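Local coordinates for CDP-glucose 4,6-dehydratase (Salmonella enterica subsp. enterica serovar Typhi, PDB 1WVG), which catalyses the NAD+-dependent conversion of CDP-D-glucose to CDP-4-dehydro-6-deoxy-D-glucose and water, an early step on the way to CDP-3,6-dideoxy-D-mannose for the lipopolysaccharide O-antigen, at residues T111-E116 / V167-F171; E140-R146 / A300-D306. One frame throughout, in Å; residues are numbered along the deposited sequence.

Contact 1 of 2, residues T111-E116 / V167-F171; sequences TVHLLE and VASAF
Phe171 reaches across from helix 156-175 and lays one face of its ring against Leu115, whose CB stands 3.7 Å from the ring centroid and 24° off the normal, a CH-pi contact. The methylene sits toward the rim of the ring, nearest to CD2 at 3.3 Å from Leu115 CB. With CG of Leu115 anti to its carbonyl carbon, the branch runs on past the ring and brings CD1 to Ala168, 3.8 Å from the CA of that alanine. The far end of the phenyl ring reaches the backbone of the other helix, Phe171 CE2 lying 3.4 Å from Glu116 N, and its CZ also meets Val112 CG1; the Val112 and Phe171 side chains cross at about a right angle. The Glu116 carboxylate plane is turned 66° from the ring, with OE1 3.6 Å from Phe171 CE2, while OE2 is engaged in a salt bridge with Lys119. The two helices run nearly parallel, their local axes 10.2 Å apart at an angle of -23°, and pack beside each other on one side of the Rossmann-fold sheet; Leu115 and Ala168 both touch strands 126-130 and 187-197 beneath. One turn before Phe171, Val167 presents CG1 to three side chains: Thr111 CG2 at 3.8 Å, Val112 CG2 and Leu115 CD1. The methyl of Thr111 faces this cluster, whereas its OG1 turns back to Asn107 O and to His86 NE2. On the outer side, a second subunit packs Tyr104 on Val167 and Pro100 on Glu116.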
loop_
_atom_site.group_PDB
_atom_site.type_symbol
_atom_site.label_atom_id
_atom_site.label_comp_id
_atom_site.label_asym_id
_atom_site.label_seq_id
_atom_site.Cartn_x
_atom_site.Cartn_y
_atom_site.Cartn_z
ATOM N N THR A 111 -3.854 16.526 23.960
ATOM C CA THR A 111 -2.504 16.152 23.492
ATOM C C THR A 111 -1.753 17.371 22.996
ATOM O O THR A 111 -0.575 17.582 23.284
ATOM C CB THR A 111 -2.624 15.114 22.374
ATOM O OG1 THR A 111 -3.233 13.991 22.977
ATOM C CG2 THR A 111 -1.233 14.730 21.858
ATOM N N VAL A 112 -2.481 18.195 22.240
ATOM C CA VAL A 112 -1.901 19.419 21.740
ATOM C C VAL A 112 -1.405 20.283 22.895
ATOM O O VAL A 112 -0.292 20.858 22.837
ATOM C CB VAL A 112 -2.938 20.213 20.978
ATOM C CG1 VAL A 112 -2.348 21.579 20.489
ATOM C CG2 VAL A 112 -3.468 19.335 19.832
ATOM N N HIS A 113 -2.275 20.391 23.916
ATOM C CA HIS A 113 -1.924 21.210 25.062
ATOM C C HIS A 113 -0.686 20.685 25.724
ATOM O O HIS A 113 0.265 21.396 26.064
ATOM C CB HIS A 113 -3.040 21.258 26.116
ATOM C CG HIS A 113 -4.176 22.031 25.584
ATOM N ND1 HIS A 113 -5.418 22.024 26.208
ATOM C CD2 HIS A 113 -4.249 22.806 24.466
ATOM C CE1 HIS A 113 -6.226 22.808 25.478
ATOM N NE2 HIS A 113 -5.546 23.299 24.425
ATOM N N LEU A 114 -0.719 19.405 25.950
ATOM C CA LEU A 114 0.411 18.807 26.619
ATOM C C LEU A 114 1.680 19.040 25.836
ATOM O O LEU A 114 2.674 19.447 26.421
ATOM C CB LEU A 114 0.126 17.326 26.906
ATOM C CG LEU A 114 1.096 16.627 27.863
ATOM C CD1 LEU A 114 2.263 16.022 27.076
ATOM C CD2 LEU A 114 1.584 17.527 28.987
ATOM N N LEU A 115 1.644 18.821 24.506
ATOM C CA LEU A 115 2.844 19.013 23.671
ATOM C C LEU A 115 3.239 20.474 23.527
ATOM O O LEU A 115 4.438 20.796 23.529
ATOM C CB LEU A 115 2.823 18.273 22.329
ATOM C CG LEU A 115 2.549 16.786 22.485
ATOM C CD1 LEU A 115 2.282 16.108 21.135
ATOM C CD2 LEU A 115 3.683 16.081 23.236
ATOM N N GLU A 116 2.237 21.352 23.441
ATOM C CA GLU A 116 2.587 22.751 23.390
ATOM C C GLU A 116 3.212 23.146 24.725
ATOM O O GLU A 116 4.182 23.904 24.760
ATOM C CB GLU A 116 1.392 23.665 23.102
ATOM C CG GLU A 116 1.831 25.140 22.992
ATOM C CD GLU A 116 2.902 25.391 21.942
ATOM O OE1 GLU A 116 3.344 24.552 21.193
ATOM O OE2 GLU A 116 3.306 26.616 21.877
ATOM N N VAL A 167 -1.136 14.275 15.627
ATOM C CA VAL A 167 -0.695 15.440 16.371
ATOM C C VAL A 167 0.737 15.318 16.851
ATOM O O VAL A 167 1.533 16.238 16.659
ATOM C CB VAL A 167 -1.566 15.648 17.575
ATOM C CG1 VAL A 167 -0.834 16.595 18.533
ATOM C CG2 VAL A 167 -2.938 16.157 17.151
ATOM N N ALA A 168 1.046 14.197 17.514
ATOM C CA ALA A 168 2.402 13.966 18.027
ATOM C C ALA A 168 3.440 13.926 16.894
ATOM O O ALA A 168 4.562 14.434 16.988
ATOM C CB ALA A 168 2.453 12.651 18.791
ATOM N N SER A 169 3.125 13.298 15.782
ATOM C CA SER A 169 4.162 13.312 14.772
ATOM C C SER A 169 4.423 14.706 14.187
ATOM O O SER A 169 5.523 15.025 13.742
ATOM C CB SER A 169 3.976 12.160 13.792
ATOM O OG SER A 169 2.931 12.398 12.900
ATOM N N ALA A 170 3.401 15.581 14.183
ATOM C CA ALA A 170 3.544 16.941 13.668
ATOM C C ALA A 170 4.334 17.782 14.674
ATOM O O ALA A 170 5.150 18.644 14.327
ATOM C CB ALA A 170 2.217 17.572 13.239
ATOM N N PHE A 171 4.127 17.522 15.969
ATOM C CA PHE A 171 4.895 18.263 16.947
ATOM C C PHE A 171 6.341 17.824 16.820
ATOM O O PHE A 171 7.274 18.631 16.806
ATOM C CB PHE A 171 4.391 18.015 18.379
ATOM C CG PHE A 171 3.438 19.101 18.806
ATOM C CD1 PHE A 171 2.144 19.150 18.285
ATOM C CD2 PHE A 171 3.828 20.098 19.706
ATOM C CE1 PHE A 171 1.240 20.147 18.669
ATOM C CE2 PHE A 171 2.942 21.112 20.088
ATOM C CZ PHE A 171 1.643 21.130 19.575
#

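Contact 2 of 2, residues E140-R146 / A300-D306; sequences EWVWGYR and AHYLKLD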
loop_
_atom_site.group_PDB
_atom_site.type_symbol
_atom_site.label_atom_id
_atom_site.label_comp_id
_atom_site.label_asym_id
_atom_site.label_seq_id
_atom_site.Cartn_x
_atom_site.Cartn_y
_atom_site.Cartn_z
ATOM N N GLU A 140 -10.164 -4.944 9.570
ATOM C CA GLU A 140 -10.891 -6.132 9.997
ATOM C C GLU A 140 -10.304 -7.349 9.342
ATOM O O GLU A 140 -11.002 -8.095 8.654
ATOM C CB GLU A 140 -12.387 -6.066 9.642
ATOM C CG GLU A 140 -13.146 -5.047 10.496
ATOM C CD GLU A 140 -13.334 -5.379 11.964
ATOM O OE1 GLU A 140 -13.961 -4.648 12.720
ATOM O OE2 GLU A 140 -12.794 -6.503 12.358
ATOM N N TRP A 141 -9.022 -7.568 9.573
ATOM C CA TRP A 141 -8.377 -8.698 8.941
ATOM C C TRP A 141 -7.591 -9.526 9.941
ATOM O O TRP A 141 -7.552 -9.111 11.085
ATOM C CB TRP A 141 -7.572 -8.108 7.775
ATOM C CG TRP A 141 -6.440 -7.236 8.223
ATOM C CD1 TRP A 141 -5.909 -7.098 9.485
ATOM C CD2 TRP A 141 -5.642 -6.445 7.341
ATOM N NE1 TRP A 141 -4.828 -6.238 9.431
ATOM C CE2 TRP A 141 -4.632 -5.854 8.115
ATOM C CE3 TRP A 141 -5.661 -6.265 5.960
ATOM C CZ2 TRP A 141 -3.679 -5.017 7.535
ATOM C CZ3 TRP A 141 -4.719 -5.449 5.402
ATOM C CH2 TRP A 141 -3.737 -4.827 6.180
ATOM N N VAL A 142 -6.989 -10.671 9.540
ATOM C CA VAL A 142 -6.240 -11.572 10.457
ATOM C C VAL A 142 -4.900 -11.039 10.974
ATOM O O VAL A 142 -4.317 -11.609 11.886
ATOM C CB VAL A 142 -5.954 -12.982 9.862
ATOM C CG1 VAL A 142 -7.248 -13.649 9.425
ATOM C CG2 VAL A 142 -5.026 -12.917 8.636
ATOM N N TRP A 143 -4.381 -9.983 10.386
ATOM C CA TRP A 143 -3.064 -9.503 10.752
ATOM C C TRP A 143 -2.969 -8.397 11.788
ATOM O O TRP A 143 -3.791 -7.484 11.786
ATOM C CB TRP A 143 -2.385 -8.996 9.447
ATOM C CG TRP A 143 -2.238 -10.094 8.421
ATOM C CD1 TRP A 143 -1.574 -11.282 8.613
ATOM C CD2 TRP A 143 -2.752 -10.136 7.065
ATOM N NE1 TRP A 143 -1.639 -12.082 7.492
ATOM C CE2 TRP A 143 -2.366 -11.414 6.511
ATOM C CE3 TRP A 143 -3.511 -9.249 6.279
ATOM C CZ2 TRP A 143 -2.724 -11.809 5.194
ATOM C CZ3 TRP A 143 -3.859 -9.645 4.990
ATOM C CH2 TRP A 143 -3.461 -10.900 4.439
ATOM N N GLY A 144 -1.888 -8.488 12.602
ATOM C CA GLY A 144 -1.541 -7.509 13.601
ATOM C C GLY A 144 -1.021 -6.271 12.867
ATOM O O GLY A 144 -0.276 -6.359 11.885
ATOM N N TYR A 145 -1.405 -5.092 13.312
ATOM C CA TYR A 145 -0.956 -3.848 12.674
ATOM C C TYR A 145 0.502 -3.508 12.941
ATOM O O TYR A 145 1.010 -3.731 14.040
ATOM C CB TYR A 145 -1.836 -2.610 13.064
ATOM C CG TYR A 145 -3.196 -2.868 12.496
ATOM C CD1 TYR A 145 -4.160 -3.524 13.258
ATOM C CD2 TYR A 145 -3.467 -2.584 11.158
ATOM C CE1 TYR A 145 -5.403 -3.794 12.690
ATOM C CE2 TYR A 145 -4.710 -2.847 10.580
ATOM C CZ TYR A 145 -5.684 -3.455 11.368
ATOM O OH TYR A 145 -6.900 -3.798 10.819
ATOM N N ARG A 146 1.134 -2.875 11.942
ATOM C CA ARG A 146 2.526 -2.461 12.019
ATOM C C ARG A 146 2.499 -0.974 12.252
ATOM O O ARG A 146 1.527 -0.351 11.833
ATOM C CB ARG A 146 3.210 -2.697 10.657
ATOM C CG ARG A 146 3.183 -4.152 10.171
ATOM C CD ARG A 146 3.411 -4.296 8.653
ATOM N NE ARG A 146 3.647 -5.701 8.259
ATOM C CZ ARG A 146 3.773 -6.040 6.993
ATOM N NH1 ARG A 146 3.679 -5.095 6.067
ATOM N NH2 ARG A 146 4.015 -7.313 6.632
ATOM N N ALA A 300 -15.123 -2.825 16.741
ATOM C CA ALA A 300 -14.298 -3.664 15.873
ATOM C C ALA A 300 -14.321 -5.106 16.304
ATOM O O ALA A 300 -14.265 -5.417 17.481
ATOM C CB ALA A 300 -12.831 -3.253 15.980
ATOM N N HIS A 301 -14.336 -5.991 15.320
ATOM C CA HIS A 301 -14.290 -7.406 15.631
ATOM C C HIS A 301 -12.851 -7.871 15.917
ATOM O O HIS A 301 -12.526 -8.487 16.934
ATOM C CB HIS A 301 -14.795 -8.181 14.396
ATOM C CG HIS A 301 -16.184 -7.761 14.086
ATOM N ND1 HIS A 301 -17.097 -7.470 15.105
ATOM C CD2 HIS A 301 -16.809 -7.574 12.890
ATOM C CE1 HIS A 301 -18.238 -7.125 14.517
ATOM N NE2 HIS A 301 -18.100 -7.178 13.191
ATOM N N TYR A 302 -11.961 -7.602 14.962
ATOM C CA TYR A 302 -10.597 -8.056 15.131
ATOM C C TYR A 302 -9.650 -6.934 15.298
ATOM O O TYR A 302 -9.685 -5.981 14.525
ATOM C CB TYR A 302 -10.047 -8.784 13.906
ATOM C CG TYR A 302 -10.918 -9.919 13.518
ATOM C CD1 TYR A 302 -11.389 -9.990 12.211
ATOM C CD2 TYR A 302 -11.298 -10.885 14.448
ATOM C CE1 TYR A 302 -12.222 -11.031 11.809
ATOM C CE2 TYR A 302 -12.141 -11.927 14.060
ATOM C CZ TYR A 302 -12.595 -11.998 12.741
ATOM O OH TYR A 302 -13.424 -13.011 12.344
ATOM N N LEU A 303 -8.790 -7.137 16.295
ATOM C CA LEU A 303 -7.724 -6.198 16.601
ATOM C C LEU A 303 -6.464 -6.897 17.140
ATOM O O LEU A 303 -6.494 -7.431 18.242
ATOM C CB LEU A 303 -8.167 -5.031 17.508
ATOM C CG LEU A 303 -7.040 -4.042 17.806
ATOM C CD1 LEU A 303 -6.474 -3.561 16.475
ATOM C CD2 LEU A 303 -7.570 -2.852 18.606
ATOM N N LYS A 304 -5.354 -6.881 16.358
ATOM C CA LYS A 304 -4.083 -7.474 16.791
ATOM C C LYS A 304 -2.989 -6.464 16.501
ATOM O O LYS A 304 -3.129 -5.610 15.615
ATOM C CB LYS A 304 -3.735 -8.757 16.041
ATOM C CG LYS A 304 -4.588 -9.934 16.477
ATOM C CD LYS A 304 -4.011 -11.288 16.096
ATOM C CE LYS A 304 -3.546 -11.367 14.659
ATOM N NZ LYS A 304 -3.232 -12.756 14.289
ATOM N N LEU A 305 -1.893 -6.563 17.235
ATOM C CA LEU A 305 -0.733 -5.680 17.036
ATOM C C LEU A 305 0.531 -6.487 16.709
ATOM O O LEU A 305 0.889 -7.457 17.419
ATOM C CB LEU A 305 -0.355 -4.999 18.366
ATOM C CG LEU A 305 -1.351 -3.950 18.836
ATOM C CD1 LEU A 305 -0.929 -3.408 20.202
ATOM C CD2 LEU A 305 -1.393 -2.828 17.802
ATOM N N ASP A 306 1.257 -6.052 15.673
ATOM C CA ASP A 306 2.518 -6.730 15.369
ATOM C C ASP A 306 3.597 -6.001 16.197
ATOM O O ASP A 306 3.765 -4.788 16.076
ATOM C CB ASP A 306 2.817 -6.704 13.853
ATOM C CG ASP A 306 4.081 -7.474 13.541
ATOM O OD1 ASP A 306 5.123 -7.298 14.133
ATOM O OD2 ASP A 306 3.989 -8.320 12.560
HETATM O O HOH W 1 -8.125 -5.942 11.847
HETATM O O HOH W 2 -6.030 -7.117 13.508
HETATM O O HOH W 3 3.283 -8.506 9.608
#
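Tyr145 and Leu305 pair their backbones in a single beta bridge, with Tyr145 N giving a hydrogen bond to Lys304 O (2.9 Å) and Tyr145 O receiving one from Asp306 N (2.8 Å). Beside the bridge, Gly144 CA makes a CA-H...O contact with Lys304 O. At the other end, Glu140 turns its carboxylate onto two successive backbone amides: OE1 takes His301 N at 3.0 Å through its syn lone pair, and OE2 takes Tyr302 N at 2.9 Å, also on the syn side but 15° out of plane. Held by both oxygens, the carboxylate is fixed in rotation. The chain is bent at chi2 (-70°), which brings the carboxylate nearer to 300-306 than the start of the side chain would suggest, and the imidazole of His301 is inclined 45° to it. These are irregular loops, one between strand 126-130 and helix 156-175, the other between strand 289-291 and helix 308-314, joined here on the substrate side of a short-chain dehydrogenase/reductase fold. The Tyr145 and Leu303 side chains cross at about a right angle, Tyr145 CE1 3.9 Å from Leu303 CD1; the tyrosine hydroxyl bonds Arg139 N and water 1. That water accepts from Trp141 N and can donate to Tyr302 O. Water 2 takes the N-H of Lys304 and can donate to Trp143 O, filling in between the backbones. The Lys304 chain bends at chi3, and its ammonium pairs with Asp266 in a salt bridge. Water 3 spans Arg146 NE and Asp306 OD2, while Asp306 OD1 accepts from Ser308 N. Across the interface, Arg146 NH2 bonds Gly144 O of a third subunit and forms a salt bridge with Glu149 of that subunit, whose Asp306 packs on Trp143.

Contacts 1 and 2 do not touch: their centres are 26 Å apart and their nearest atoms about 13 Å. Along the chain their segments alternate, 140-146 following 111-116 and lying in the loop that leads into helix 156-175, which carries 167-171. Contact 1 is nearer the bound adenosine-5-diphosphoribose, which lies about 8 Å from the Thr111 side chain, with the CDP-xylose farther off at about 13 Å. Contact 2 has the reverse bias: the side chain of Leu303 is about 6 Å from CDP-xylose, and that of Leu305 about 10 Å from adenosine-5-diphosphoribose. Each also borders a different neighbour in the tetramer, the second subunit for contact 1 and the third for contact 2.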